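Local structure of HTH-type transcriptional activator AmpR (Pseudomonas aeruginosa PAO1, 5MMH) at residues F136-S139 and L140-L143; A195-A198 and F199-W202; L117-A121 and A122-A126; V16-G20 and T21-G25; P98-L101 and L102-T105. The protein activates transcription of the beta-lactamase gene ampC by binding its promoter, and through this effector domain recognises muropeptides released from the cell wall. All coordinates share one frame; numbering follows the deposited sequence.

Contact 1 of 5, residues F136-S139 and L140-L143; sequences FDTS and LAML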
loop_
_atom_site.group_PDB
_atom_site.type_symbol
_atom_site.label_atom_id
_atom_site.label_comp_id
_atom_site.label_asym_id
_atom_site.label_seq_id
_atom_site.Cartn_x
_atom_site.Cartn_y
_atom_site.Cartn_z
ATOM N N PHE A 136 -2.618 5.059 8.457
ATOM C CA PHE A 136 -2.296 4.282 7.270
ATOM C C PHE A 136 -0.864 3.779 7.332
ATOM O O PHE A 136 0.044 4.526 7.700
ATOM C CB PHE A 136 -2.505 5.117 6.001
ATOM C CG PHE A 136 -3.944 5.300 5.634
ATOM C CD1 PHE A 136 -4.653 6.411 6.072
ATOM C CD2 PHE A 136 -4.599 4.347 4.874
ATOM C CE1 PHE A 136 -5.989 6.573 5.742
ATOM C CE2 PHE A 136 -5.929 4.495 4.544
ATOM C CZ PHE A 136 -6.629 5.614 4.971
ATOM N N ASP A 137 -0.671 2.510 6.973
ATOM C CA ASP A 137 0.664 1.937 6.962
ATOM C C ASP A 137 1.450 2.395 5.746
ATOM O O ASP A 137 2.678 2.408 5.789
ATOM C CB ASP A 137 0.601 0.399 7.016
ATOM C CG ASP A 137 0.174 -0.269 5.657
ATOM O OD1 ASP A 137 -0.870 0.119 5.051
ATOM O OD2 ASP A 137 0.857 -1.251 5.227
ATOM N N THR A 138 0.766 2.785 4.676
ATOM C CA THR A 138 1.397 3.141 3.412
ATOM C C THR A 138 0.648 4.321 2.815
ATOM O O THR A 138 -0.588 4.374 2.867
ATOM C CB THR A 138 1.418 1.939 2.411
ATOM O OG1 THR A 138 1.829 2.370 1.109
ATOM C CG2 THR A 138 0.085 1.333 2.266
ATOM N N SER A 139 1.409 5.262 2.251
ATOM C CA SER A 139 0.815 6.418 1.594
ATOM C C SER A 139 -0.023 6.007 0.400
ATOM O O SER A 139 -0.986 6.700 0.051
ATOM C CB SER A 139 1.911 7.392 1.144
ATOM O OG SER A 139 2.594 7.936 2.258
ATOM N N LEU A 140 0.332 4.900 -0.253
ATOM C CA LEU A 140 -0.509 4.400 -1.338
ATOM C C LEU A 140 -1.930 4.160 -0.853
ATOM O O LEU A 140 -2.895 4.555 -1.517
ATOM C CB LEU A 140 0.072 3.116 -1.909
ATOM C CG LEU A 140 1.354 3.291 -2.719
ATOM C CD1 LEU A 140 1.846 1.913 -3.109
ATOM C CD2 LEU A 140 1.138 4.180 -3.947
ATOM N N ALA A 141 -2.081 3.516 0.308
ATOM C CA ALA A 141 -3.425 3.286 0.823
ATOM C C ALA A 141 -4.075 4.602 1.216
ATOM O O ALA A 141 -5.276 4.794 0.995
ATOM C CB ALA A 141 -3.384 2.327 2.017
ATOM N N MET A 142 -3.277 5.531 1.768
ATOM C CA MET A 142 -3.776 6.845 2.162
ATOM C C MET A 142 -4.237 7.668 0.960
ATOM O O MET A 142 -5.235 8.396 1.050
ATOM C CB MET A 142 -2.692 7.599 2.931
ATOM C CG MET A 142 -3.100 8.998 3.345
ATOM S SD MET A 142 -1.728 10.104 3.796
ATOM C CE MET A 142 -1.002 9.255 5.203
ATOM N N LEU A 143 -3.533 7.566 -0.178
ATOM C CA LEU A 143 -3.903 8.379 -1.336
ATOM C C LEU A 143 -5.106 7.802 -2.065
ATOM O O LEU A 143 -5.941 8.552 -2.584
ATOM C CB LEU A 143 -2.723 8.515 -2.294
ATOM C CG LEU A 143 -1.992 9.854 -2.145
ATOM C CD1 LEU A 143 -2.928 11.005 -2.472
ATOM C CD2 LEU A 143 -1.424 10.018 -0.737
#
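Thr138 and Leu140 meet where the chain leaves strand 133-136 through a short loop and enters helix 139-147. Thr138 is the N-cap: its OG1 accepts a capping bond from Leu140 N at 3.2 Å. Two backbone bonds then close the first turn, Met142 N to Thr138 O at 3.1 Å and Leu143 N to Ser139 O at 2.7 Å. The observed rotation of the threonine, with OG1 anti to the backbone N (chi1 170°), brings the hydroxyl round to Leu140 N, while Thr138 CG2 meets Ala141 CB at 3.6 Å.

Phe136 reaches across the loop onto the same turn. Met142 CA sits over the centre of its ring in a CH-pi contact, 3.8 Å from the centroid and 11° off the normal, and Met142 CB lies 3.8 Å from Phe136 CG. Another part of the ring meets the alanine, with Phe136 CD2 3.7 Å from Ala141 CB. Asp137 OD1 hydrogen-bonds to Thr47 OG1 of the second subunit; Leu140 packs on Ala141 of that subunit, and Ala141 on its Leu140. The first turn therefore combines a polar cap, which gives Leu140 N an acceptor at the helix start, with a CH-pi contact from Met142 CA to the Phe136 ring, beside the dimer interface.

Contact 2 of 5, residues A195-A198 and F199-W202; sequences AMLA and FRGW
Phe199 N donates to Ala195 O at 2.8 Å, the first of four successive i to i+4 bonds between residues 195-198 and 199-202. Arg200 N follows to Met196 O at 2.9 Å, then Gly201 N to Leu197 O, and Trp202 N to Ala198 O at 3.2 Å and almost straight, 175° at the hydrogen. Side chains add little across this turn. Phe199 CB lies against Ala195 O at 3.6 Å, Arg200 CB against Met196 O at 3.4 Å, and Leu197 CD2 lies 4.3 Å from Arg200 CD. This is the regular alpha-helical pattern, here near the start of helix 194-215, the last helix of the LysR-type effector domain, whose periplasmic-binding-protein-like fold sets helices against a mixed sheet.

Beyond the backbone bonds the aromatic groups leave the turn. Phe199 has CG anti to its own N (chi1 174°), which carries the ring away from residues 195-198 to meet Phe34 edge-to-face and to touch Leu14 and Val16 of strand 13-19. Trp202 takes a similar first torsion; its indole meets Phe34 too, and NE1 donates to Asp33 OD2 on helix 20-37. Met196 packs on Leu14 and Tyr61, while Arg200, extended from CG to NE, touches Tyr61, and its NH2 makes a long, weak ion pair with Glu192 OE2.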
loop_
_atom_site.group_PDB
_atom_site.type_symbol
_atom_site.label_atom_id
_atom_site.label_comp_id
_atom_site.label_asym_id
_atom_site.label_seq_id
_atom_site.Cartn_x
_atom_site.Cartn_y
_atom_site.Cartn_z
ATOM N N ALA A 195 27.797 -6.060 -7.463
ATOM C CA ALA A 195 26.501 -5.645 -8.004
ATOM C C ALA A 195 25.870 -4.569 -7.134
ATOM O O ALA A 195 25.283 -3.612 -7.652
ATOM C CB ALA A 195 25.553 -6.837 -8.143
ATOM N N MET A 196 25.999 -4.699 -5.808
ATOM C CA MET A 196 25.562 -3.638 -4.908
ATOM C C MET A 196 26.220 -2.305 -5.257
ATOM O O MET A 196 25.546 -1.271 -5.340
ATOM C CB MET A 196 25.872 -4.010 -3.457
ATOM C CG MET A 196 24.932 -5.028 -2.840
ATOM S SD MET A 196 25.610 -5.726 -1.325
ATOM C CE MET A 196 25.458 -4.342 -0.213
ATOM N N LEU A 197 27.545 -2.306 -5.457
ATOM C CA LEU A 197 28.227 -1.050 -5.773
ATOM C C LEU A 197 27.709 -0.473 -7.079
ATOM O O LEU A 197 27.449 0.733 -7.170
ATOM C CB LEU A 197 29.750 -1.251 -5.823
ATOM C CG LEU A 197 30.328 -1.486 -4.417
ATOM C CD1 LEU A 197 31.793 -1.908 -4.417
ATOM C CD2 LEU A 197 30.124 -0.246 -3.566
ATOM N N ALA A 198 27.506 -1.327 -8.086
ATOM C CA ALA A 198 26.959 -0.845 -9.345
ATOM C C ALA A 198 25.581 -0.231 -9.136
ATOM O O ALA A 198 25.301 0.871 -9.624
ATOM C CB ALA A 198 26.898 -1.987 -10.359
ATOM N N PHE A 199 24.704 -0.923 -8.391
ATOM C CA PHE A 199 23.356 -0.395 -8.180
ATOM C C PHE A 199 23.399 0.937 -7.449
ATOM O O PHE A 199 22.685 1.873 -7.812
ATOM C CB PHE A 199 22.502 -1.397 -7.400
ATOM C CG PHE A 199 21.142 -0.879 -7.021
ATOM C CD1 PHE A 199 20.120 -0.829 -7.952
ATOM C CD2 PHE A 199 20.879 -0.468 -5.730
ATOM C CE1 PHE A 199 18.866 -0.355 -7.599
ATOM C CE2 PHE A 199 19.632 0.009 -5.381
ATOM C CZ PHE A 199 18.633 0.074 -6.319
ATOM N N ARG A 200 24.227 1.035 -6.410
ATOM C CA ARG A 200 24.362 2.275 -5.646
ATOM C C ARG A 200 24.786 3.449 -6.537
ATOM O O ARG A 200 24.236 4.555 -6.433
ATOM C CB ARG A 200 25.357 2.030 -4.511
ATOM C CG ARG A 200 25.824 3.213 -3.706
ATOM C CD ARG A 200 27.129 2.820 -3.000
ATOM N NE ARG A 200 27.888 3.987 -2.574
ATOM C CZ ARG A 200 28.371 4.175 -1.347
ATOM N NH1 ARG A 200 29.046 5.291 -1.061
ATOM N NH2 ARG A 200 28.190 3.248 -0.409
ATOM N N GLY A 201 25.736 3.222 -7.440
ATOM C CA GLY A 201 26.177 4.306 -8.302
ATOM C C GLY A 201 25.059 4.822 -9.187
ATOM O O GLY A 201 24.806 6.028 -9.260
ATOM N N TRP A 202 24.345 3.906 -9.841
ATOM C CA TRP A 202 23.212 4.298 -10.671
ATOM C C TRP A 202 22.121 4.979 -9.850
ATOM O O TRP A 202 21.517 5.963 -10.299
ATOM C CB TRP A 202 22.655 3.073 -11.396
ATOM C CG TRP A 202 21.382 3.354 -12.099
ATOM C CD1 TRP A 202 21.239 3.806 -13.377
ATOM C CD2 TRP A 202 20.063 3.207 -11.575
ATOM N NE1 TRP A 202 19.923 3.967 -13.670
ATOM C CE2 TRP A 202 19.173 3.606 -12.583
ATOM C CE3 TRP A 202 19.549 2.793 -10.339
ATOM C CZ2 TRP A 202 17.790 3.580 -12.413
ATOM C CZ3 TRP A 202 18.183 2.770 -10.168
ATOM C CH2 TRP A 202 17.314 3.152 -11.202
#

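Contact 3 of 5, residues L117-A121 and A122-A126; sequences LWFQA and AGLPA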
loop_
_atom_site.group_PDB
_atom_site.type_symbol
_atom_site.label_atom_id
_atom_site.label_comp_id
_atom_site.label_asym_id
_atom_site.label_seq_id
_atom_site.Cartn_x
_atom_site.Cartn_y
_atom_site.Cartn_z
ATOM N N LEU A 117 3.089 19.273 12.745
ATOM C CA LEU A 117 4.222 19.944 12.110
ATOM C C LEU A 117 3.781 20.731 10.893
ATOM O O LEU A 117 4.235 21.860 10.680
ATOM C CB LEU A 117 5.298 18.934 11.725
ATOM C CG LEU A 117 6.267 18.595 12.862
ATOM C CD1 LEU A 117 7.256 17.517 12.457
ATOM C CD2 LEU A 117 6.995 19.857 13.299
ATOM N N TRP A 118 2.873 20.163 10.091
ATOM C CA TRP A 118 2.446 20.854 8.883
ATOM C C TRP A 118 1.601 22.076 9.209
ATOM O O TRP A 118 1.748 23.120 8.563
ATOM C CB TRP A 118 1.664 19.916 7.977
ATOM C CG TRP A 118 1.263 20.562 6.674
ATOM C CD1 TRP A 118 1.964 20.533 5.503
ATOM C CD2 TRP A 118 0.067 21.307 6.405
ATOM N NE1 TRP A 118 1.285 21.210 4.525
ATOM C CE2 TRP A 118 0.115 21.694 5.050
ATOM C CE3 TRP A 118 -1.046 21.676 7.174
ATOM C CZ2 TRP A 118 -0.897 22.446 4.450
ATOM C CZ3 TRP A 118 -2.057 22.426 6.573
ATOM C CH2 TRP A 118 -1.977 22.796 5.229
ATOM N N PHE A 119 0.690 21.956 10.181
ATOM C CA PHE A 119 -0.115 23.107 10.577
ATOM C C PHE A 119 0.782 24.264 11.009
ATOM O O PHE A 119 0.574 25.412 10.602
ATOM C CB PHE A 119 -1.092 22.718 11.693
ATOM C CG PHE A 119 -2.349 22.030 11.197
ATOM C CD1 PHE A 119 -3.005 22.479 10.058
ATOM C CD2 PHE A 119 -2.862 20.926 11.861
ATOM C CE1 PHE A 119 -4.156 21.842 9.593
ATOM C CE2 PHE A 119 -4.013 20.283 11.410
ATOM C CZ PHE A 119 -4.663 20.738 10.272
ATOM N N GLN A 120 1.799 23.971 11.823
ATOM C CA GLN A 120 2.807 24.969 12.158
ATOM C C GLN A 120 3.337 25.649 10.908
ATOM O O GLN A 120 3.226 26.866 10.748
ATOM C CB GLN A 120 3.951 24.311 12.905
ATOM C CG GLN A 120 3.735 24.135 14.364
ATOM C CD GLN A 120 5.052 23.895 15.043
ATOM O OE1 GLN A 120 6.106 23.905 14.391
ATOM N NE2 GLN A 120 5.017 23.684 16.351
ATOM N N ALA A 121 3.903 24.861 9.994
ATOM C CA ALA A 121 4.441 25.423 8.761
ATOM C C ALA A 121 3.424 26.297 8.033
ATOM O O ALA A 121 3.806 27.224 7.312
ATOM C CB ALA A 121 4.929 24.301 7.850
ATOM N N ALA A 122 2.136 26.030 8.207
ATOM C CA ALA A 122 1.095 26.851 7.597
ATOM C C ALA A 122 0.720 28.061 8.442
ATOM O O ALA A 122 -0.130 28.847 8.018
ATOM C CB ALA A 122 -0.166 26.016 7.335
ATOM N N GLY A 123 1.315 28.220 9.619
ATOM C CA GLY A 123 0.988 29.350 10.464
ATOM C C GLY A 123 -0.268 29.162 11.279
ATOM O O GLY A 123 -1.064 30.100 11.408
ATOM N N LEU A 124 -0.473 27.973 11.828
ATOM C CA LEU A 124 -1.620 27.619 12.648
ATOM C C LEU A 124 -1.115 26.880 13.879
ATOM O O LEU A 124 0.022 26.390 13.893
ATOM C CB LEU A 124 -2.615 26.745 11.864
ATOM C CG LEU A 124 -3.304 27.355 10.633
ATOM C CD1 LEU A 124 -4.098 26.305 9.848
ATOM C CD2 LEU A 124 -4.211 28.500 11.031
ATOM N N PRO A 125 -1.922 26.804 14.940
ATOM C CA PRO A 125 -1.501 26.052 16.133
ATOM C C PRO A 125 -1.269 24.580 15.812
ATOM O O PRO A 125 -1.774 24.039 14.823
ATOM C CB PRO A 125 -2.675 26.227 17.112
ATOM C CG PRO A 125 -3.454 27.410 16.609
ATOM C CD PRO A 125 -3.223 27.480 15.123
ATOM N N ALA A 126 -0.513 23.918 16.681
ATOM C CA ALA A 126 0.019 22.588 16.375
ATOM C C ALA A 126 -0.969 21.478 16.752
ATOM O O ALA A 126 -0.667 20.576 17.532
ATOM C CB ALA A 126 1.361 22.389 17.072
#
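The Trp118 indole carries the Ala122 methyl over one face, with CB 4.1 Å above the ring plane and displaced toward the rim, nearest to CZ3. At its edge, in plane, lies Phe119 CD1. The Trp118 CB bond points away from residues 122-126, but CG anti to the backbone N (chi1 -177°) brings the end of the ring near Ala122; its NE1 donates outside the turn to Thr175 O. The Phe119 ring is approached obliquely instead, by Leu124 CD1, 4.0 Å from Phe119 CD1, and by Pro125 O. That carbonyl oxygen also comes to 3.5 Å from Phe119 CB. Leu101 touches both aromatic side chains from a neighbouring loop.

The backbone beside these groups turns back on itself. Phe119 O accepts from Leu124 N at 3.0 Å, with the donor above the carbonyl plane, and takes a weak bond from Ala122 N as well; Ala122 N also donates to Trp118 O. Gly123 N reaches Gln120 O at 2.6 Å, again from well out of the carbonyl plane. As the chain runs on, Leu124 O makes a CA-H...O contact with Gln120 CA, and Ala126 CB lies alongside the extended Gln120 chain, 3.9 Å from Gln120 NE2. Gly123, at a phi of 82°, is the first residue to leave helical angles, and with two bonds back into the last turn it makes the end of helix 114-121 a Schellman motif.

Contact 4 of 5, residues V16-G20 and T21-G25; sequences VGAVG and TFTVG
Thr23 turns its hydroxyl back to Val19 and Ala18 at the end of strand 13-19. Thr23 OG1 is anti to the carbonyl carbon (chi1 -58°), which places it 3.1 Å from Val19 O, to which it donates, and at the same distance from Ala18 CB. Val19 O is thus gripped by two donors from one residue: Thr23 N, 3.0 Å away and close to the line of the carbonyl, and the hydroxyl, which approaches from above the carbonyl plane. Next to it, Val24 N bonds to Gly20 O at 3.1 Å.

Val19 and Phe22 lie across one another at a slant, with Val19 CG2 meeting Phe22 CB at 3.5 Å. The Phe22 ring itself leads away from the strand, since CG is anti to its backbone N (chi1 -177°); Phe22 CD1 stays 4.3 Å from Ala18 CB, and the ring goes on to meet those of Tyr182 and Trp26.

Val19 is the N-cap residue, and the chain bends sharply here: the short strand and helix axes run at 94° to each other. The bend begins the beta-alpha-beta unit formed by strand 13-19, helix 20-37 and strand 42-48. Thr23 packs on Leu45 and Thr47 of that last strand, Ala18 and Phe22 on Ile63 of strand 61-66, and Thr21 and Val24 on helix 139-147.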
loop_
_atom_site.group_PDB
_atom_site.type_symbol
_atom_site.label_atom_id
_atom_site.label_comp_id
_atom_site.label_asym_id
_atom_site.label_seq_id
_atom_site.Cartn_x
_atom_site.Cartn_y
_atom_site.Cartn_z
ATOM N N VAL A 16 17.033 -6.043 -3.608
ATOM C CA VAL A 16 16.727 -4.733 -3.044
ATOM C C VAL A 16 15.263 -4.714 -2.621
ATOM O O VAL A 16 14.394 -5.168 -3.370
ATOM C CB VAL A 16 17.019 -3.595 -4.036
ATOM C CG1 VAL A 16 16.626 -2.259 -3.424
ATOM C CG2 VAL A 16 18.516 -3.576 -4.425
ATOM N N GLY A 17 15.011 -4.205 -1.419
ATOM C CA GLY A 17 13.666 -3.910 -0.935
ATOM C C GLY A 17 13.489 -2.408 -0.780
ATOM O O GLY A 17 14.400 -1.707 -0.328
ATOM N N ALA A 18 12.321 -1.917 -1.179
ATOM C CA ALA A 18 12.005 -0.497 -1.178
ATOM C C ALA A 18 10.594 -0.312 -0.631
ATOM O O ALA A 18 9.736 -1.164 -0.842
ATOM C CB ALA A 18 12.101 0.066 -2.605
ATOM N N VAL A 19 10.345 0.807 0.060
ATOM C CA VAL A 19 8.976 1.098 0.474
ATOM C C VAL A 19 8.085 1.190 -0.754
ATOM O O VAL A 19 8.503 1.660 -1.815
ATOM C CB VAL A 19 8.895 2.384 1.310
ATOM C CG1 VAL A 19 9.517 2.167 2.630
ATOM C CG2 VAL A 19 9.629 3.499 0.643
ATOM N N GLY A 20 6.846 0.708 -0.619
ATOM C CA GLY A 20 5.982 0.581 -1.781
ATOM C C GLY A 20 5.735 1.898 -2.483
ATOM O O GLY A 20 5.798 1.979 -3.714
ATOM N N THR A 21 5.495 2.951 -1.712
ATOM C CA THR A 21 5.256 4.275 -2.285
ATOM C C THR A 21 6.423 4.732 -3.150
ATOM O O THR A 21 6.220 5.290 -4.238
ATOM C CB THR A 21 4.997 5.281 -1.158
ATOM O OG1 THR A 21 3.828 4.868 -0.432
ATOM C CG2 THR A 21 4.801 6.722 -1.704
ATOM N N PHE A 22 7.652 4.495 -2.687
ATOM C CA PHE A 22 8.839 4.835 -3.474
ATOM C C PHE A 22 8.974 3.943 -4.706
ATOM O O PHE A 22 9.440 4.388 -5.760
ATOM C CB PHE A 22 10.073 4.710 -2.580
ATOM C CG PHE A 22 11.371 5.097 -3.229
ATOM C CD1 PHE A 22 12.117 4.166 -3.937
ATOM C CD2 PHE A 22 11.897 6.365 -3.041
ATOM C CE1 PHE A 22 13.357 4.517 -4.490
ATOM C CE2 PHE A 22 13.116 6.714 -3.601
ATOM C CZ PHE A 22 13.836 5.793 -4.322
ATOM N N THR A 23 8.601 2.670 -4.593
ATOM C CA THR A 23 8.788 1.761 -5.723
ATOM C C THR A 23 7.893 2.137 -6.898
ATOM O O THR A 23 8.358 2.228 -8.041
ATOM C CB THR A 23 8.529 0.322 -5.289
ATOM O OG1 THR A 23 9.416 -0.007 -4.225
ATOM C CG2 THR A 23 8.767 -0.649 -6.442
ATOM N N VAL A 24 6.602 2.357 -6.645
ATOM C CA VAL A 24 5.689 2.588 -7.761
ATOM C C VAL A 24 5.671 4.056 -8.158
ATOM O O VAL A 24 5.511 4.363 -9.335
ATOM C CB VAL A 24 4.258 2.074 -7.481
ATOM C CG1 VAL A 24 4.280 0.597 -7.191
ATOM C CG2 VAL A 24 3.625 2.798 -6.337
ATOM N N GLY A 25 5.876 4.979 -7.215
ATOM C CA GLY A 25 5.919 6.383 -7.595
ATOM C C GLY A 25 7.217 6.849 -8.246
ATOM O O GLY A 25 7.207 7.887 -8.921
#

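Contact 5 of 5, residues P98-L101 and L102-T105; sequences PADL and LQHT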
loop_
_atom_site.group_PDB
_atom_site.type_symbol
_atom_site.label_atom_id
_atom_site.label_comp_id
_atom_site.label_asym_id
_atom_site.label_seq_id
_atom_site.Cartn_x
_atom_site.Cartn_y
_atom_site.Cartn_z
ATOM N N PRO A 98 -6.257 26.745 5.073
ATOM C CA PRO A 98 -5.912 25.546 5.852
ATOM C C PRO A 98 -6.764 25.356 7.102
ATOM O O PRO A 98 -6.833 24.238 7.624
ATOM C CB PRO A 98 -4.446 25.782 6.221
ATOM C CG PRO A 98 -3.927 26.635 5.096
ATOM C CD PRO A 98 -5.069 27.541 4.720
ATOM N N ALA A 99 -7.410 26.424 7.593
ATOM C CA ALA A 99 -8.258 26.294 8.777
ATOM C C ALA A 99 -9.485 25.428 8.506
ATOM O O ALA A 99 -9.986 24.762 9.422
ATOM C CB ALA A 99 -8.673 27.677 9.279
ATOM N N ASP A 100 -9.965 25.411 7.256
ATOM C CA ASP A 100 -11.066 24.536 6.856
ATOM C C ASP A 100 -10.751 23.051 7.017
ATOM O O ASP A 100 -11.670 22.224 6.950
ATOM C CB ASP A 100 -11.444 24.795 5.394
ATOM C CG ASP A 100 -12.034 26.174 5.166
ATOM O OD1 ASP A 100 -11.941 26.669 4.024
ATOM O OD2 ASP A 100 -12.610 26.749 6.115
ATOM N N LEU A 101 -9.482 22.684 7.194
ATOM C CA LEU A 101 -9.120 21.271 7.171
ATOM C C LEU A 101 -9.747 20.498 8.322
ATOM O O LEU A 101 -9.962 19.287 8.198
ATOM C CB LEU A 101 -7.606 21.114 7.213
ATOM C CG LEU A 101 -6.897 21.383 5.896
ATOM C CD1 LEU A 101 -5.418 21.513 6.183
ATOM C CD2 LEU A 101 -7.165 20.255 4.919
ATOM N N LEU A 102 -10.043 21.160 9.446
ATOM C CA LEU A 102 -10.599 20.418 10.575
ATOM C C LEU A 102 -12.058 20.018 10.368
ATOM O O LEU A 102 -12.616 19.312 11.217
ATOM C CB LEU A 102 -10.436 21.215 11.873
ATOM C CG LEU A 102 -9.002 21.326 12.420
ATOM C CD1 LEU A 102 -8.983 22.117 13.713
ATOM C CD2 LEU A 102 -8.340 19.961 12.628
ATOM N N GLN A 103 -12.675 20.429 9.259
ATOM C CA GLN A 103 -13.996 19.961 8.852
ATOM C C GLN A 103 -13.953 18.643 8.093
ATOM O O GLN A 103 -15.005 18.166 7.648
ATOM C CB GLN A 103 -14.683 20.997 7.960
ATOM C CG GLN A 103 -14.966 22.327 8.613
ATOM C CD GLN A 103 -15.488 23.328 7.610
ATOM O OE1 GLN A 103 -16.249 22.970 6.705
ATOM N NE2 GLN A 103 -15.070 24.585 7.747
ATOM N N HIS A 104 -12.774 18.071 7.905
ATOM C CA HIS A 104 -12.606 16.858 7.131
ATOM C C HIS A 104 -11.865 15.830 7.968
ATOM O O HIS A 104 -11.137 16.163 8.904
ATOM C CB HIS A 104 -11.828 17.118 5.827
ATOM C CG HIS A 104 -12.572 17.944 4.823
ATOM N ND1 HIS A 104 -12.618 19.322 4.874
ATOM C CD2 HIS A 104 -13.307 17.583 3.743
ATOM C CE1 HIS A 104 -13.352 19.772 3.872
ATOM N NE2 HIS A 104 -13.780 18.738 3.171
ATOM N N THR A 105 -12.070 14.568 7.622
ATOM C CA THR A 105 -11.220 13.521 8.144
ATOM C C THR A 105 -9.794 13.757 7.704
ATOM O O THR A 105 -9.521 13.915 6.510
ATOM C CB THR A 105 -11.682 12.165 7.652
ATOM O OG1 THR A 105 -13.084 12.063 7.865
ATOM C CG2 THR A 105 -10.930 11.060 8.379
#
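Asp100 and Gln103 sit one turn apart on a short 3-10 segment, residues 98-103, which leads toward strand 106-109 in the LysR-type effector domain. The i to i+3 bonding that defines this helix is the tighter half of the contact. Gln103 N donates to Asp100 O at 3.1 Å, and His104 N to Leu101 O at the same length; each donor stands well above the plane of the carbonyl it uses. Within the first half, Leu101 N to Pro98 O is a further bond of this kind. Leu101 is the buried side chain of this turn: its CB bond points away from residues 102-105, and the side chain packs on Trp115 of helix 114-121. Pro98 reaches Trp118 of the same helix, along with Leu124.

On the solvent side the packing is looser. Leu102 and Gln103 are exposed, and the side chains of Asp100 and Gln103 run side by side in the same direction, their carboxylate and amide planes 64° apart, with Asp100 OD2 3.7 Å from Gln103 NE2. The carboxylate is hydrogen-bonded instead through OD1, which accepts from His96 N. In contrast to the exposed Leu102 and Gln103, His104 turns a buried ring edge to the aspartate carbonyl. With CG anti to the carbonyl carbon (chi1 -68°), His104 ND1, which has no polar partner in the model, lies 3.7 Å from Asp100 O.

How the contacts relate
The five local contacts fall into two groups within one effector domain. Contact 4 is the link in the first. It touches contact 1 through Thr21 OG1, 3.5 Å from Ser139 CB, and through Val24 CG2, 3.7 Å from Leu140 CD2; it meets contact 2 where Val16 CG2 lies 3.9 Å from Phe199 CE2. Contacts 3 and 5 form the second group, with Leu101 CD1 3.5 Å from Trp118 CZ3. Contacts 2 and 5 lie far apart, their centres about 44 Å from each other, on opposite sides of the chain's centre. Contact 1 narrows the gap between the groups, its nearest atoms about 7 Å from those of contact 5.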